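Local coordinates for kunitz-type conkunitzin-S1 (Conus striatus, PDB 6Q6C), which blocks voltage-activated potassium channels of the Shaker family with nanomolar potency, acting as a secreted cone-snail neurotoxin built on a Kunitz domain, at residues S13-K18 with T38-N43; E20-Y25 with N46-Y51; S5-P10 with D55-T60. The protein carries 1 engineered substitution. One frame throughout, in Å; residues are numbered along the deposited sequence.

Interaction 1. Residues S13-K18 with T38-N43; sequences SGSGTK and TGQGGN. With PO4 (phosphate ion), chain C.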
loop_
_atom_site.group_PDB
_atom_site.type_symbol
_atom_site.label_atom_id
_atom_site.label_comp_id
_atom_site.label_asym_id
_atom_site.label_seq_id
_atom_site.Cartn_x
_atom_site.Cartn_y
_atom_site.Cartn_z
ATOM N N SER A 13 -5.386 6.806 2.678
ATOM C CA SER A 13 -6.757 6.236 2.612
ATOM C C SER A 13 -7.555 6.847 1.464
ATOM O O SER A 13 -8.631 6.292 1.163
ATOM C CB SER A 13 -7.481 6.420 3.916
ATOM O OG SER A 13 -7.626 7.784 4.219
ATOM N N GLY A 14 -7.100 7.961 0.864
ATOM C CA GLY A 14 -7.850 8.453 -0.301
ATOM C C GLY A 14 -8.947 9.437 0.055
ATOM O O GLY A 14 -9.032 9.946 1.174
ATOM N N SER A 15 -9.786 9.715 -0.941
ATOM C CA SER A 15 -10.739 10.843 -0.950
ATOM C C SER A 15 -12.195 10.384 -1.107
ATOM O O SER A 15 -13.074 11.235 -1.353
ATOM C CB SER A 15 -10.366 11.785 -2.082
ATOM O OG SER A 15 -10.411 11.081 -3.344
ATOM N N GLY A 16 -12.453 9.081 -0.986
ATOM C CA GLY A 16 -13.780 8.516 -1.188
ATOM C C GLY A 16 -14.479 8.148 0.112
ATOM O O GLY A 16 -14.083 8.599 1.262
ATOM N N THR A 17 -15.521 7.329 0.016
ATOM C CA THR A 17 -16.254 6.894 1.243
ATOM C C THR A 17 -16.411 5.372 1.315
ATOM O O THR A 17 -17.153 4.868 2.175
ATOM C CB THR A 17 -17.597 7.631 1.342
ATOM O OG1 THR A 17 -18.342 7.208 0.203
ATOM C CG2 THR A 17 -17.486 9.126 1.407
ATOM N N LYS A 18 -15.785 4.649 0.408
ATOM C CA LYS A 18 -15.780 3.184 0.539
ATOM C C LYS A 18 -14.925 2.754 1.725
ATOM O O LYS A 18 -14.247 3.566 2.275
ATOM C CB LYS A 18 -15.379 2.500 -0.757
ATOM C CG LYS A 18 -16.224 2.894 -1.902
ATOM C CD LYS A 18 -15.625 2.419 -3.233
ATOM C CE LYS A 18 -16.511 2.492 -4.445
ATOM N NZ LYS A 18 -15.776 2.125 -5.685
ATOM N N THR A 38 -10.387 4.143 0.827
ATOM C CA THR A 38 -11.732 4.646 0.488
ATOM C C THR A 38 -12.100 4.492 -0.961
ATOM O O THR A 38 -13.226 4.918 -1.333
ATOM C CB THR A 38 -11.895 6.091 0.918
ATOM O OG1 THR A 38 -10.997 6.855 0.088
ATOM C CG2 THR A 38 -11.681 6.306 2.394
ATOM N N GLY A 39 -11.230 3.887 -1.767
ATOM C CA GLY A 39 -11.604 3.511 -3.152
ATOM C C GLY A 39 -11.203 4.486 -4.230
ATOM O O GLY A 39 -11.311 4.099 -5.408
ATOM N N GLN A 40 -10.778 5.683 -3.915
ATOM C CA GLN A 40 -10.267 6.624 -4.942
ATOM C C GLN A 40 -9.263 7.560 -4.280
ATOM O O GLN A 40 -9.268 7.692 -3.051
ATOM C CB GLN A 40 -11.484 7.324 -5.580
ATOM C CG GLN A 40 -12.045 8.342 -4.589
ATOM C CD GLN A 40 -13.197 9.158 -5.108
ATOM O OE1 GLN A 40 -13.126 10.376 -5.192
ATOM N NE2 GLN A 40 -14.274 8.476 -5.408
ATOM N N GLY A 41 -8.462 8.220 -5.088
ATOM C CA GLY A 41 -7.590 9.296 -4.611
ATOM C C GLY A 41 -6.457 8.819 -3.741
ATOM O O GLY A 41 -5.846 9.628 -2.960
ATOM N N GLY A 42 -6.033 7.601 -3.933
ATOM C CA GLY A 42 -4.864 7.222 -3.119
ATOM C C GLY A 42 -3.517 7.607 -3.719
ATOM O O GLY A 42 -3.328 8.592 -4.439
ATOM N N ASN A 43 -2.539 6.782 -3.390
ATOM C CA ASN A 43 -1.240 6.791 -4.078
ATOM C C ASN A 43 -0.867 5.370 -4.459
ATOM O O ASN A 43 -1.645 4.465 -4.265
ATOM C CB ASN A 43 -0.252 7.560 -3.253
ATOM C CG ASN A 43 0.197 6.848 -1.994
ATOM O OD1 ASN A 43 0.188 5.611 -1.913
ATOM N ND2 ASN A 43 0.605 7.655 -1.010
HETATM P P PO4 C . -13.237 -0.643 -6.450
HETATM O O1 PO4 C . -13.724 0.219 -5.286
HETATM O O2 PO4 C . -11.708 -0.639 -6.429
HETATM O O3 PO4 C . -13.887 -0.232 -7.730
HETATM O O4 PO4 C . -13.610 -2.118 -6.180
HETATM O O HOH W 1 -14.454 4.587 -6.189
#
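Thr38 reaches both Ser13 and Gly16 with one hydroxyl, joining the two loops at the end of the Kunitz fold that binds proteases in the classical inhibitors. Most Kunitz domains carry a third disulfide at this end. This chain has cysteines for only two, and here the loops are joined by hydrogen bonds and close backbone packing.

OG1 of Thr38 lies between its own backbone N and carbonyl carbon (chi1 67°), a torsion that lets the hydroxyl and that N converge on Ser13 O. It donates to Ser13 O at 2.7 Å, approaching with a tilt of 17° from the carbonyl plane. The same oxygen takes a second bond, in that plane, from Thr38 N at 2.8 Å. In return OG1 accepts from Gly16 N at 2.9 Å, so the hydroxyl is gripped in both its roles. Two more backbone bonds flank it: Ser15 N to Gln40 O at 3.0 Å, and Lys18 N to Thr38 O at 3.1 Å. Lacking a side chain, Gly14 brings its CA within 3.2 Å of Gln40 O.

Further out, Asp12 OD1 accepts from Gly14 N, and Asn43 ND2 donates to Pro10 O. From the extended Lys18, NZ donates to O1 of a phosphate, probably from the crystallisation liquor. NZ also donates to a water at 2.8 Å, and that water donates to Gly39 O at 3.3 Å.

Interaction 2. Residues E20-Y25 with N46-Y51; sequences EKRIYY and NFRRTY. With NO3 (nitrate ion), chain D; NO3 (nitrate ion), chain F; PO4 (phosphate ion), chain C.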
loop_
_atom_site.group_PDB
_atom_site.type_symbol
_atom_site.label_atom_id
_atom_site.label_comp_id
_atom_site.label_asym_id
_atom_site.label_seq_id
_atom_site.Cartn_x
_atom_site.Cartn_y
_atom_site.Cartn_z
ATOM N N GLU A 20 -12.388 -0.347 2.103
ATOM C CA GLU A 20 -11.782 -1.471 1.383
ATOM C C GLU A 20 -10.469 -1.906 2.025
ATOM O O GLU A 20 -9.741 -1.075 2.587
ATOM C CB GLU A 20 -11.480 -1.045 -0.049
ATOM C CG GLU A 20 -12.744 -0.783 -0.783
ATOM C CD GLU A 20 -12.601 -0.390 -2.235
ATOM O OE1 GLU A 20 -13.641 -0.321 -2.897
ATOM O OE2 GLU A 20 -11.520 0.074 -2.642
ATOM N N LYS A 21 -10.222 -3.193 1.983
ATOM C CA LYS A 21 -8.968 -3.790 2.520
ATOM C C LYS A 21 -7.884 -3.628 1.453
ATOM O O LYS A 21 -8.064 -4.106 0.316
ATOM C CB LYS A 21 -9.185 -5.269 2.828
ATOM C CG LYS A 21 -10.227 -5.499 3.907
ATOM C CD LYS A 21 -10.462 -6.918 4.304
ATOM C CE LYS A 21 -11.427 -6.998 5.464
ATOM N NZ LYS A 21 -11.475 -8.384 5.982
ATOM N N ARG A 22 -6.796 -3.023 1.820
ATOM C CA ARG A 22 -5.616 -2.936 0.974
ATOM C C ARG A 22 -4.381 -3.211 1.839
ATOM O O ARG A 22 -4.428 -3.271 3.051
ATOM C CB ARG A 22 -5.523 -1.567 0.311
ATOM C CG ARG A 22 -6.607 -1.320 -0.715
ATOM C CD ARG A 22 -6.536 -2.150 -1.997
ATOM N NE ARG A 22 -7.592 -1.775 -2.981
ATOM C CZ ARG A 22 -8.810 -2.150 -2.998
ATOM N NH1 ARG A 22 -9.273 -3.122 -2.148
ATOM N NH2 ARG A 22 -9.520 -1.479 -3.917
ATOM N N ILE A 23 -3.274 -3.293 1.167
ATOM C CA ILE A 23 -1.929 -3.560 1.730
ATOM C C ILE A 23 -0.988 -2.436 1.298
ATOM O O ILE A 23 -1.072 -2.004 0.133
ATOM C CB ILE A 23 -1.439 -4.936 1.223
ATOM C CG1 ILE A 23 -2.409 -6.088 1.517
ATOM C CG2 ILE A 23 -0.061 -5.201 1.801
ATOM C CD1 ILE A 23 -2.648 -6.330 2.948
ATOM N N TYR A 24 -0.151 -1.979 2.217
ATOM C CA TYR A 24 0.849 -0.974 1.898
ATOM C C TYR A 24 2.205 -1.506 2.383
ATOM O O TYR A 24 2.269 -2.264 3.329
ATOM C CB TYR A 24 0.508 0.395 2.469
ATOM C CG TYR A 24 0.790 0.559 3.947
ATOM C CD1 TYR A 24 -0.025 -0.013 4.877
ATOM C CD2 TYR A 24 1.918 1.233 4.395
ATOM C CE1 TYR A 24 0.198 0.123 6.228
ATOM C CE2 TYR A 24 2.204 1.314 5.752
ATOM C CZ TYR A 24 1.365 0.690 6.673
ATOM O OH TYR A 24 1.720 0.788 8.009
ATOM N N TYR A 25 3.254 -1.026 1.727
ATOM C CA TYR A 25 4.621 -1.312 2.178
ATOM C C TYR A 25 5.027 -0.291 3.228
ATOM O O TYR A 25 5.042 0.903 2.947
ATOM C CB TYR A 25 5.626 -1.379 1.035
ATOM C CG TYR A 25 7.007 -1.760 1.513
ATOM C CD1 TYR A 25 7.267 -3.038 1.948
ATOM C CD2 TYR A 25 8.048 -0.859 1.487
ATOM C CE1 TYR A 25 8.538 -3.408 2.394
ATOM C CE2 TYR A 25 9.328 -1.216 1.897
ATOM C CZ TYR A 25 9.590 -2.509 2.292
ATOM O OH TYR A 25 10.837 -2.871 2.758
ATOM N N ASN A 46 -0.213 0.889 -2.666
ATOM C CA ASN A 46 -1.610 0.440 -2.469
ATOM C C ASN A 46 -1.765 -0.835 -3.259
ATOM O O ASN A 46 -1.752 -0.757 -4.490
ATOM C CB ASN A 46 -2.524 1.578 -2.913
ATOM C CG ASN A 46 -3.988 1.238 -2.738
ATOM O OD1 ASN A 46 -4.346 0.087 -2.802
ATOM N ND2 ASN A 46 -4.787 2.252 -2.422
ATOM N N PHE A 47 -1.871 -1.977 -2.578
ATOM C CA PHE A 47 -1.906 -3.298 -3.239
ATOM C C PHE A 47 -3.147 -4.040 -2.735
ATOM O O PHE A 47 -3.541 -3.963 -1.571
ATOM C CB PHE A 47 -0.671 -4.151 -2.928
ATOM C CG PHE A 47 0.616 -3.444 -3.284
ATOM C CD1 PHE A 47 1.219 -2.553 -2.412
ATOM C CD2 PHE A 47 1.216 -3.719 -4.490
ATOM C CE1 PHE A 47 2.353 -1.867 -2.807
ATOM C CE2 PHE A 47 2.374 -3.059 -4.885
ATOM C CZ PHE A 47 2.927 -2.162 -4.025
ATOM N N ARG A 48 -3.766 -4.813 -3.609
ATOM C CA ARG A 48 -4.862 -5.702 -3.223
ATOM C C ARG A 48 -4.354 -6.918 -2.475
ATOM O O ARG A 48 -5.137 -7.409 -1.567
ATOM C CB ARG A 48 -5.721 -6.127 -4.397
ATOM C CG ARG A 48 -6.468 -4.950 -4.996
ATOM C CD ARG A 48 -7.381 -5.437 -6.106
ATOM N NE ARG A 48 -8.120 -4.383 -6.750
ATOM C CZ ARG A 48 -9.260 -3.878 -6.326
ATOM N NH1 ARG A 48 -9.789 -4.351 -5.210
ATOM N NH2 ARG A 48 -9.817 -2.862 -6.976
ATOM N N ARG A 49 -3.196 -7.432 -2.815
ATOM C CA ARG A 49 -2.689 -8.679 -2.226
ATOM C C ARG A 49 -1.330 -8.448 -1.585
ATOM O O ARG A 49 -0.482 -7.698 -2.139
ATOM C CB ARG A 49 -2.571 -9.706 -3.347
ATOM C CG ARG A 49 -3.928 -10.103 -3.896
ATOM C CD ARG A 49 -3.819 -11.426 -4.568
ATOM N NE ARG A 49 -2.831 -11.344 -5.616
ATOM C CZ ARG A 49 -1.940 -12.287 -5.922
ATOM N NH1 ARG A 49 -1.800 -13.394 -5.193
ATOM N NH2 ARG A 49 -1.134 -12.078 -6.947
ATOM N N THR A 50 -1.110 -9.122 -0.478
ATOM C CA THR A 50 0.224 -9.151 0.175
ATOM C C THR A 50 1.256 -9.649 -0.826
ATOM O O THR A 50 2.370 -9.088 -0.819
ATOM C CB THR A 50 0.159 -9.981 1.462
ATOM O OG1 THR A 50 -0.718 -9.329 2.382
ATOM C CG2 THR A 50 1.502 -10.102 2.136
ATOM N N TYR A 51 0.906 -10.648 -1.641
ATOM C CA TYR A 51 1.844 -11.215 -2.637
ATOM C C TYR A 51 2.411 -10.070 -3.493
ATOM O O TYR A 51 3.617 -9.967 -3.668
ATOM C CB TYR A 51 1.110 -12.227 -3.506
ATOM C CG TYR A 51 1.993 -12.872 -4.519
ATOM C CD1 TYR A 51 2.277 -12.234 -5.713
ATOM C CD2 TYR A 51 2.621 -14.076 -4.232
ATOM C CE1 TYR A 51 3.155 -12.802 -6.612
ATOM C CE2 TYR A 51 3.434 -14.696 -5.164
ATOM C CZ TYR A 51 3.720 -14.034 -6.336
ATOM O OH TYR A 51 4.559 -14.627 -7.223
HETATM N N NO3 D . -2.436 -5.500 -6.908
HETATM O O1 NO3 D . -3.023 -4.244 -6.414
HETATM O O2 NO3 D . -1.443 -5.484 -7.850
HETATM O O3 NO3 D . -2.308 -6.671 -5.674
HETATM N N NO3 F . -8.128 -2.895 -9.645
HETATM O O1 NO3 F . -8.227 -1.655 -9.514
HETATM O O2 NO3 F . -9.300 -3.675 -10.299
HETATM O O3 NO3 F . -6.684 -3.716 -9.082
HETATM P P PO4 C . -13.237 -0.643 -6.450
HETATM O O1 PO4 C . -13.724 0.219 -5.286
HETATM O O2 PO4 C . -11.708 -0.639 -6.429
HETATM O O3 PO4 C . -13.887 -0.232 -7.730
HETATM O O4 PO4 C . -13.610 -2.118 -6.180
#
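Arg22 bends at its second torsion (chi2 -69°), whereas Arg48 runs extended from CG to NE (chi2 -176°), and the two side chains run side by side, pointing the same way. Arg48 lies over one face of the Arg22 guanidinium, with the planes 44° apart and Arg22 NH2 3.2 Å from Arg48 NH1. Arg22 is steadied from its own strand: NH1 donates to Lys21 O, and NH2 forms a salt bridge with Glu20 OE2 at 2.8 Å. Asn46 OD1 sits at the guanidinium edge, near its plane, and 3.2 Å from Arg22 CD.

Next to this pair the backbones meet in a single antiparallel bridge, the hydrogen-bonded pair Ile23 and Phe47. Ile23 N to Phe47 O and Phe47 N to Ile23 O each measure 2.8 Å. The bridge fastens the segment leading into helix 50-58 to one strand of the Kunitz hairpin; strand 31-37 pairs with the other edge of strand 20-26. Ile23 CD1 rests 3.6 Å from Thr50 OG1, at the start of that helix, and its side chain also packs on Cys53.

Anions, probably from the crystallisation liquor, are bound around the arginines. One nitrate accepts from Arg48 N and Arg49 N beside the helix start, and a second accepts from Arg48 NE. Phosphate O2 takes a bond from Arg48 NH2 at 3.0 Å. The gathered guanidinium and backbone N-H groups are consistent with anion binding here, and these ions, with the Glu20 OE2 salt bridge, probably offset the charge of the paired arginines.

Interaction 3. Residues S5-P10 with D55-T60; sequences SLCDLP and DTCLYT. Engineered in segment 55-60: Asp55 (natural residue Arg).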
loop_
_atom_site.group_PDB
_atom_site.type_symbol
_atom_site.label_atom_id
_atom_site.label_comp_id
_atom_site.label_asym_id
_atom_site.label_seq_id
_atom_site.Cartn_x
_atom_site.Cartn_y
_atom_site.Cartn_z
ATOM N N SER A 5 10.333 3.732 -6.054
ATOM C CA SER A 5 10.052 4.917 -5.198
ATOM C C SER A 5 8.622 4.854 -4.625
ATOM O O SER A 5 8.425 5.363 -3.499
ATOM C CB SER A 5 10.259 6.186 -5.943
ATOM O OG SER A 5 9.358 6.279 -7.043
ATOM N N LEU A 6 7.678 4.140 -5.260
ATOM C CA LEU A 6 6.316 4.076 -4.688
ATOM C C LEU A 6 6.346 3.388 -3.313
ATOM O O LEU A 6 5.484 3.644 -2.505
ATOM C CB LEU A 6 5.377 3.354 -5.658
ATOM C CG LEU A 6 5.674 1.876 -5.865
ATOM C CD1 LEU A 6 4.937 0.990 -4.887
ATOM C CD2 LEU A 6 5.295 1.516 -7.270
ATOM N N CYS A 7 7.342 2.551 -3.057
ATOM C CA CYS A 7 7.399 1.764 -1.814
ATOM C C CYS A 7 7.635 2.674 -0.604
ATOM O O CYS A 7 7.339 2.224 0.527
ATOM C CB CYS A 7 8.505 0.725 -1.886
ATOM S SG CYS A 7 8.253 -0.435 -3.272
ATOM N N ASP A 8 8.137 3.902 -0.829
ATOM C CA ASP A 8 8.398 4.868 0.272
ATOM C C ASP A 8 7.239 5.846 0.433
ATOM O O ASP A 8 7.329 6.635 1.359
ATOM C CB ASP A 8 9.712 5.591 0.024
ATOM C CG ASP A 8 10.915 4.651 0.065
ATOM O OD1 ASP A 8 10.848 3.542 0.685
ATOM O OD2 ASP A 8 11.880 4.986 -0.548
ATOM N N LEU A 9 6.179 5.721 -0.350
ATOM C CA LEU A 9 5.058 6.658 -0.196
ATOM C C LEU A 9 4.277 6.333 1.074
ATOM O O LEU A 9 4.175 5.187 1.476
ATOM C CB LEU A 9 4.143 6.580 -1.414
ATOM C CG LEU A 9 4.720 7.071 -2.745
ATOM C CD1 LEU A 9 3.789 6.715 -3.864
ATOM C CD2 LEU A 9 4.981 8.565 -2.751
ATOM N N PRO A 10 3.663 7.333 1.713
ATOM C CA PRO A 10 2.868 7.087 2.920
ATOM C C PRO A 10 1.633 6.275 2.589
ATOM O O PRO A 10 1.049 6.393 1.505
ATOM C CB PRO A 10 2.502 8.506 3.403
ATOM C CG PRO A 10 2.636 9.378 2.203
ATOM C CD PRO A 10 3.651 8.735 1.289
ATOM N N ASP A 55 6.262 -8.761 -3.585
ATOM C CA ASP A 55 7.008 -8.955 -4.859
ATOM C C ASP A 55 7.541 -7.604 -5.329
ATOM O O ASP A 55 8.618 -7.510 -5.895
ATOM C CB ASP A 55 6.047 -9.590 -5.842
ATOM C CG ASP A 55 6.676 -10.130 -7.110
ATOM O OD1 ASP A 55 7.692 -10.831 -7.041
ATOM O OD2 ASP A 55 6.090 -9.886 -8.144
ATOM N N THR A 56 6.764 -6.542 -5.151
ATOM C CA THR A 56 7.113 -5.191 -5.655
ATOM C C THR A 56 8.119 -4.491 -4.747
ATOM O O THR A 56 9.032 -3.804 -5.272
ATOM C CB THR A 56 5.862 -4.332 -5.817
ATOM O OG1 THR A 56 4.973 -4.985 -6.701
ATOM C CG2 THR A 56 6.161 -2.944 -6.315
ATOM N N CYS A 57 7.964 -4.591 -3.442
ATOM C CA CYS A 57 8.653 -3.720 -2.481
ATOM C C CYS A 57 9.635 -4.458 -1.567
ATOM O O CYS A 57 10.565 -3.846 -1.187
ATOM C CB CYS A 57 7.678 -2.942 -1.608
ATOM S SG CYS A 57 6.719 -1.742 -2.557
ATOM N N LEU A 58 9.397 -5.707 -1.193
ATOM C CA LEU A 58 10.226 -6.354 -0.169
ATOM C C LEU A 58 11.347 -7.109 -0.874
ATOM O O LEU A 58 12.472 -7.021 -0.449
ATOM C CB LEU A 58 9.334 -7.272 0.645
ATOM C CG LEU A 58 9.986 -7.908 1.850
ATOM C CD1 LEU A 58 10.698 -6.887 2.758
ATOM C CD2 LEU A 58 8.940 -8.703 2.609
ATOM N N TYR A 59 11.040 -7.831 -1.941
ATOM C CA TYR A 59 11.971 -8.753 -2.643
ATOM C C TYR A 59 12.369 -8.132 -3.971
ATOM O O TYR A 59 11.975 -8.655 -5.029
ATOM C CB TYR A 59 11.291 -10.118 -2.804
ATOM C CG TYR A 59 10.932 -10.723 -1.480
ATOM C CD1 TYR A 59 11.948 -11.106 -0.601
ATOM C CD2 TYR A 59 9.626 -10.888 -1.061
ATOM C CE1 TYR A 59 11.669 -11.598 0.657
ATOM C CE2 TYR A 59 9.327 -11.406 0.187
ATOM C CZ TYR A 59 10.354 -11.814 1.037
ATOM O OH TYR A 59 10.125 -12.276 2.324
ATOM N N THR A 60 13.030 -6.984 -3.887
ATOM C CA THR A 60 13.665 -6.247 -5.015
ATOM C C THR A 60 15.184 -6.483 -5.007
ATOM O O THR A 60 15.693 -7.519 -5.436
ATOM C CB THR A 60 13.424 -4.741 -4.893
ATOM O OG1 THR A 60 14.255 -4.348 -3.789
ATOM C CG2 THR A 60 11.958 -4.378 -4.736
#
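Cys7 and Cys57 form a disulfide, the covalent clasp that in the Kunitz fold holds the N-terminal 3-10 turn against the C-terminal helix. It is a textbook case of a small protein in which a single bond does most of the work of a contact: the two segments bury just 157 Å² between them and make no hydrogen bonds to each other.

The sulfurs are 2.1 Å apart, and the C-S-S-C torsion of -84° is close to the relaxed right angle of an unstrained disulfide, with left-handed sense. Both cysteines turn SG anti to the carbonyl carbon and beside the backbone N, with chi1 of -60° at Cys7 and -66° at Cys57. Both beta carbons point toward the opposite segment, and the bridge spans CA atoms that lie 5.7 Å apart. On the N-terminal side, the turn that presents Cys7 is held by backbone bonds from Asp8 N to Ser5 O and from Leu9 N to Leu6 O. Helix 50-58 fixes the other half, and Thr56 OG1 is bonded back to Asp52 O within it.

Both cysteines are buried. Tyr25, from strand 20-26, packs on both of them, so the clasp also bears on the sheet, and Phe47 touches Thr56. Leu6 adds apolar cover, since its end swings nearer the helix than its beta carbon suggests. Its CD1 lies 4.4 Å from Thr56 CG2 and meets the disulfide itself at Cys57 SG, 4.0 Å away.

Overall arrangement
From the N terminus, residues 5-10 open the outermost loop, which interaction 3 closes only at helix 50-58, near the chain's end. Interactions 1 and 2 both nest inside it, and they cross each other: 13-18 comes before 20-25, and 38-43 before 46-51. Interaction 1 joins the loops before and after the hairpin, about 20 Å from interaction 3 (centre to centre) and across the chain's centre from it. Interaction 2 ties strand 20-26 to the helix start, its centre about 13 Å from that of interaction 1 and about 12 Å from that of interaction 3. It touches them through Glu20 on Gly39 and Phe47 on Leu6, while one phosphate bridges interactions 1 and 2.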